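PDB 5E7H: IPT/TIG domain-containing protein BACOVA_02650 from Bacteroides ovatus, which binds polysaccharide at the cell surface and probably captures xyloglucan before its transport into the periplasm for degradation. Local coordinates for residues Asp158-Gln163 with Phe255-Lys260. Numbering follows the deposited sequence.
Sequences DDLKLQ and FRIVRK
Lys-161 with Val-258 and Gln-163 with Arg-256 are the hydrogen-bonded pairs of an antiparallel union between strands 160-163 and 255-259, each pair joined by two N-H to O=C bonds; Lys-161 N to Val-258 O spans 2.9 Å. Leu-162 with Ile-257 is the non-hydrogen-bonded pair between them, where CA-H groups lean on carbonyl oxygens instead. At the C-terminal end, Lys-260 N gives Asp-159 O an almost straight bond (177° at the hydrogen) that comes from above the carbonyl plane.

Among the polar side chains, Arg-256 NE donates to Gln-163 OE1 at 3.2 Å, a bent bond with the amide and guanidinium planes 78° apart, while Gln-163 CB lies over one guanidinium face. Arginine suits this buried place because its several N-H groups find separate acceptors: Glu-165 in a salt bridge, Gln-209, and Asn-254 O. Were Arg-256 cut back to an alanine, Glu-165 would probably lose its positive mate and the Gln-163 amide would be less firmly oriented. At the C-terminus the extended chain of Lys-260 carries NZ to Asp-158 O, 2.9 Å away, and a water links the same NZ to Asp-158 OD1. Another water bridges Lys-161 NZ and Lys-260 OXT.

Apolar contact accompanies these bonds on both faces. With CG between its backbone N and carbonyl carbon (chi1 55°), Lys-161 lays its methylenes across Val-258, CG meeting CG2 at 3.6 Å; a lysine suits this partly exposed place, covering the valine while its amine reaches water. The same methyl packs against the Gln-163 amide. On the other face, Leu-162 CD1 approaches Ile-257 CG1 at 4.3 Å, branched apolar chains fitting a buried surface.

Strand 160-168 is flanked by 246-259 and, through backbone bonds such as Leu-162 with Val-212, by 207-213 in an antiparallel sheet of the xyloglucan-binding domain; Leu-162 also reaches Ile-179 and Met-181 of strand 176-181, and Thr-11 bonds both Gln-163 OE1 and Arg-256 NE.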
ATOM      1  N   ASP A 158       1.064 -15.806  10.147  1.00 18.53           N
ATOM      2  CA  ASP A 158       1.622 -16.313   8.884  1.00 20.95           C
ATOM      3  C   ASP A 158       0.673 -16.164   7.697  1.00 21.87           C
ATOM      4  O   ASP A 158       1.123 -16.203   6.540  1.00 22.78           O
ATOM      5  CB  ASP A 158       2.001 -17.804   9.011  1.00 24.42           C
ATOM      6  CG  ASP A 158       3.298 -18.027   9.770  1.00 52.79           C
ATOM      7  OD1 ASP A 158       4.169 -17.129   9.770  1.00 58.86           O
ATOM      8  OD2 ASP A 158       3.453 -19.119  10.359  1.00 64.65           O
ATOM      9  N   ASP A 159      -0.628 -16.015   7.959  1.00 17.56           N
ATOM     10  CA  ASP A 159      -1.627 -15.897   6.887  1.00 17.45           C
ATOM     11  C   ASP A 159      -2.024 -14.439   6.597  1.00 16.89           C
ATOM     12  O   ASP A 159      -2.970 -14.203   5.837  1.00 19.41           O
ATOM     13  CB  ASP A 159      -2.880 -16.697   7.239  1.00 17.98           C
ATOM     14  CG  ASP A 159      -2.637 -18.196   7.280  1.00 27.46           C
ATOM     15  OD1 ASP A 159      -1.581 -18.663   6.797  1.00 30.00           O
ATOM     16  OD2 ASP A 159      -3.525 -18.900   7.797  1.00 30.44           O
ATOM     17  N   LEU A 160      -1.316 -13.474   7.201  1.00 15.03           N
ATOM     18  CA  LEU A 160      -1.617 -12.046   7.050  1.00 14.18           C
ATOM     19  C   LEU A 160      -0.440 -11.287   6.438  1.00 14.51           C
ATOM     20  O   LEU A 160       0.721 -11.676   6.602  1.00 16.01           O
ATOM     21  CB  LEU A 160      -1.973 -11.433   8.419  1.00 14.46           C
ATOM     22  CG  LEU A 160      -3.203 -12.044   9.095  1.00 14.81           C
ATOM     23  CD1 LEU A 160      -3.356 -11.481  10.502  1.00 16.26           C
ATOM     24  CD2 LEU A 160      -4.462 -11.787   8.283  1.00 16.98           C
ATOM     25  N   LYS A 161      -0.739 -10.173   5.787  1.00 14.10           N
ATOM     26  CA  LYS A 161       0.297  -9.286   5.277  1.00 15.32           C
ATOM     27  C   LYS A 161      -0.002  -7.845   5.618  1.00 15.63           C
ATOM     28  O   LYS A 161      -1.162  -7.447   5.791  1.00 16.19           O
ATOM     29  CB  LYS A 161       0.484  -9.464   3.759  1.00 19.68           C
ATOM     30  CG  LYS A 161      -0.737  -9.306   2.926  1.00 22.27           C
ATOM     31  CD  LYS A 161      -0.458  -9.750   1.477  1.00 21.40           C
ATOM     32  CE  LYS A 161      -1.689  -9.560   0.650  1.00 21.52           C
ATOM     33  NZ  LYS A 161      -1.453  -9.950  -0.779  1.00 24.02           N
ATOM     34  N   LEU A 162       1.063  -7.067   5.737  1.00 14.36           N
ATOM     35  CA  LEU A 162       0.985  -5.618   5.875  1.00 13.06           C
ATOM     36  C   LEU A 162       1.160  -5.017   4.498  1.00 13.67           C
ATOM     37  O   LEU A 162       2.164  -5.281   3.836  1.00 16.31           O
ATOM     38  CB  LEU A 162       2.066  -5.093   6.812  1.00 14.58           C
ATOM     39  CG  LEU A 162       2.149  -3.583   6.965  1.00 15.87           C
ATOM     40  CD1 LEU A 162       0.942  -3.052   7.728  1.00 15.18           C
ATOM     41  CD2 LEU A 162       3.431  -3.200   7.659  1.00 17.48           C
ATOM     42  N   GLN A 163       0.194  -4.208   4.084  1.00 12.73           N
ATOM     43  CA  GLN A 163       0.257  -3.482   2.813  1.00 13.44           C
ATOM     44  C   GLN A 163       0.235  -2.003   3.110  1.00 13.51           C
ATOM     45  O   GLN A 163      -0.333  -1.559   4.117  1.00 14.31           O
ATOM     46  CB  GLN A 163      -0.926  -3.808   1.897  1.00 18.46           C
ATOM     47  CG  GLN A 163      -0.986  -5.178   1.352  1.00 24.35           C
ATOM     48  CD  GLN A 163      -2.175  -5.327   0.411  1.00 20.02           C
ATOM     49  OE1 GLN A 163      -3.206  -4.655   0.563  1.00 18.43           O
ATOM     50  NE2 GLN A 163      -2.034  -6.203  -0.554  1.00 21.47           N
ATOM     51  N   PHE A 255      -1.737   2.295   5.541  1.00 11.67           N
ATOM     52  CA  PHE A 255      -1.281   1.041   6.102  1.00 12.19           C
ATOM     53  C   PHE A 255      -2.498   0.190   6.428  1.00 11.63           C
ATOM     54  O   PHE A 255      -3.481   0.694   6.986  1.00 11.53           O
ATOM     55  CB  PHE A 255      -0.441   1.260   7.373  1.00 11.71           C
ATOM     56  CG  PHE A 255       0.866   1.973   7.129  1.00 11.71           C
ATOM     57  CD1 PHE A 255       2.026   1.252   6.877  1.00 14.18           C
ATOM     58  CD2 PHE A 255       0.933   3.369   7.156  1.00 13.33           C
ATOM     59  CE1 PHE A 255       3.234   1.910   6.641  1.00 14.77           C
ATOM     60  CE2 PHE A 255       2.138   4.028   6.910  1.00 15.06           C
ATOM     61  CZ  PHE A 255       3.279   3.291   6.653  1.00 14.64           C
ATOM     62  N   ARG A 256      -2.421  -1.103   6.099  1.00 11.88           N
ATOM     63  CA  ARG A 256      -3.557  -2.004   6.215  1.00 10.81           C
ATOM     64  C   ARG A 256      -3.053  -3.423   6.400  1.00 13.31           C
ATOM     65  O   ARG A 256      -1.997  -3.799   5.881  1.00 14.24           O
ATOM     66  CB  ARG A 256      -4.465  -1.875   4.973  1.00 13.62           C
ATOM     67  CG  ARG A 256      -3.755  -2.088   3.637  1.00 13.59           C
ATOM     68  CD  ARG A 256      -4.550  -1.442   2.492  1.00 16.64           C
ATOM     69  NE  ARG A 256      -3.929  -1.619   1.175  1.00 15.82           N
ATOM     70  CZ  ARG A 256      -3.196  -0.722   0.530  1.00 14.95           C
ATOM     71  NH1 ARG A 256      -2.882   0.446   1.060  1.00 16.13           N
ATOM     72  NH2 ARG A 256      -2.763  -1.021  -0.693  1.00 15.06           N
ATOM     73  N   ILE A 257      -3.808  -4.207   7.156  1.00 11.78           N
ATOM     74  CA  ILE A 257      -3.501  -5.611   7.382  1.00 11.74           C
ATOM     75  C   ILE A 257      -4.576  -6.417   6.702  1.00 13.35           C
ATOM     76  O   ILE A 257      -5.759  -6.248   6.999  1.00 13.10           O
ATOM     77  CB  ILE A 257      -3.433  -5.973   8.889  1.00 10.73           C
ATOM     78  CG1 ILE A 257      -2.287  -5.213   9.551  1.00 13.37           C
ATOM     79  CG2 ILE A 257      -3.270  -7.473   9.062  1.00 13.77           C
ATOM     80  CD1 ILE A 257      -2.231  -5.351  11.062  1.00 15.76           C
ATOM     81  N   VAL A 258      -4.169  -7.276   5.764  1.00 14.57           N
ATOM     82  CA  VAL A 258      -5.109  -8.069   4.972  1.00 15.01           C
ATOM     83  C   VAL A 258      -4.696  -9.527   4.930  1.00 16.21           C
ATOM     84  O   VAL A 258      -3.564  -9.866   5.272  1.00 15.15           O
ATOM     85  CB  VAL A 258      -5.221  -7.529   3.524  1.00 16.43           C
ATOM     86  CG1 VAL A 258      -5.717  -6.099   3.510  1.00 17.57           C
ATOM     87  CG2 VAL A 258      -3.889  -7.599   2.812  1.00 18.45           C
ATOM     88  N   ARG A 259      -5.610 -10.395   4.501  1.00 17.30           N
ATOM     89  CA  ARG A 259      -5.275 -11.804   4.338  1.00 17.94           C
ATOM     90  C   ARG A 259      -4.370 -11.998   3.128  1.00 22.52           C
ATOM     91  O   ARG A 259      -4.521 -11.324   2.106  1.00 21.73           O
ATOM     92  CB  ARG A 259      -6.537 -12.639   4.170  1.00 22.82           C
ATOM     93  CG  ARG A 259      -7.370 -12.707   5.411  1.00 30.56           C
ATOM     94  CD  ARG A 259      -8.702 -13.364   5.123  1.00 47.48           C
ATOM     95  NE  ARG A 259      -9.396 -13.730   6.352  1.00 56.37           N
ATOM     96  CZ  ARG A 259     -10.049 -12.878   7.140  1.00 54.17           C
ATOM     97  NH1 ARG A 259     -10.130 -11.578   6.850  1.00 26.95           N
ATOM     98  NH2 ARG A 259     -10.646 -13.336   8.223  1.00 67.09           N
ATOM     99  N   LYS A 260      -3.429 -12.924   3.242  1.00 21.56           N
ATOM    100  CA  LYS A 260      -2.650 -13.355   2.090  1.00 27.03           C
ATOM    101  C   LYS A 260      -3.554 -14.058   1.090  1.00 31.60           C
ATOM    102  O   LYS A 260      -4.562 -14.656   1.473  1.00 30.73           O
ATOM    103  CB  LYS A 260      -1.531 -14.286   2.525  1.00 27.82           C
ATOM    104  CG  LYS A 260      -0.396 -13.596   3.260  1.00 23.98           C
ATOM    105  CD  LYS A 260       0.732 -14.588   3.525  1.00 24.90           C
ATOM    106  CE  LYS A 260       1.847 -13.947   4.325  1.00 24.63           C
ATOM    107  NZ  LYS A 260       2.933 -14.931   4.619  1.00 32.56           N
ATOM    108  OXT LYS A 260      -3.280 -14.044  -0.109  1.00 34.28           O
TER
HETATM  109  O   HOH W   1       4.679 -15.554   6.967  1.00 32.36           O
HETATM  110  O   HOH W   2      -4.502 -15.873   4.044  1.00 38.45           O
HETATM  111  O   HOH W   3       2.959 -13.394   7.683  1.00 20.06           O
HETATM  112  O   HOH W   4      -0.942 -12.771  -0.977  1.00 38.51           O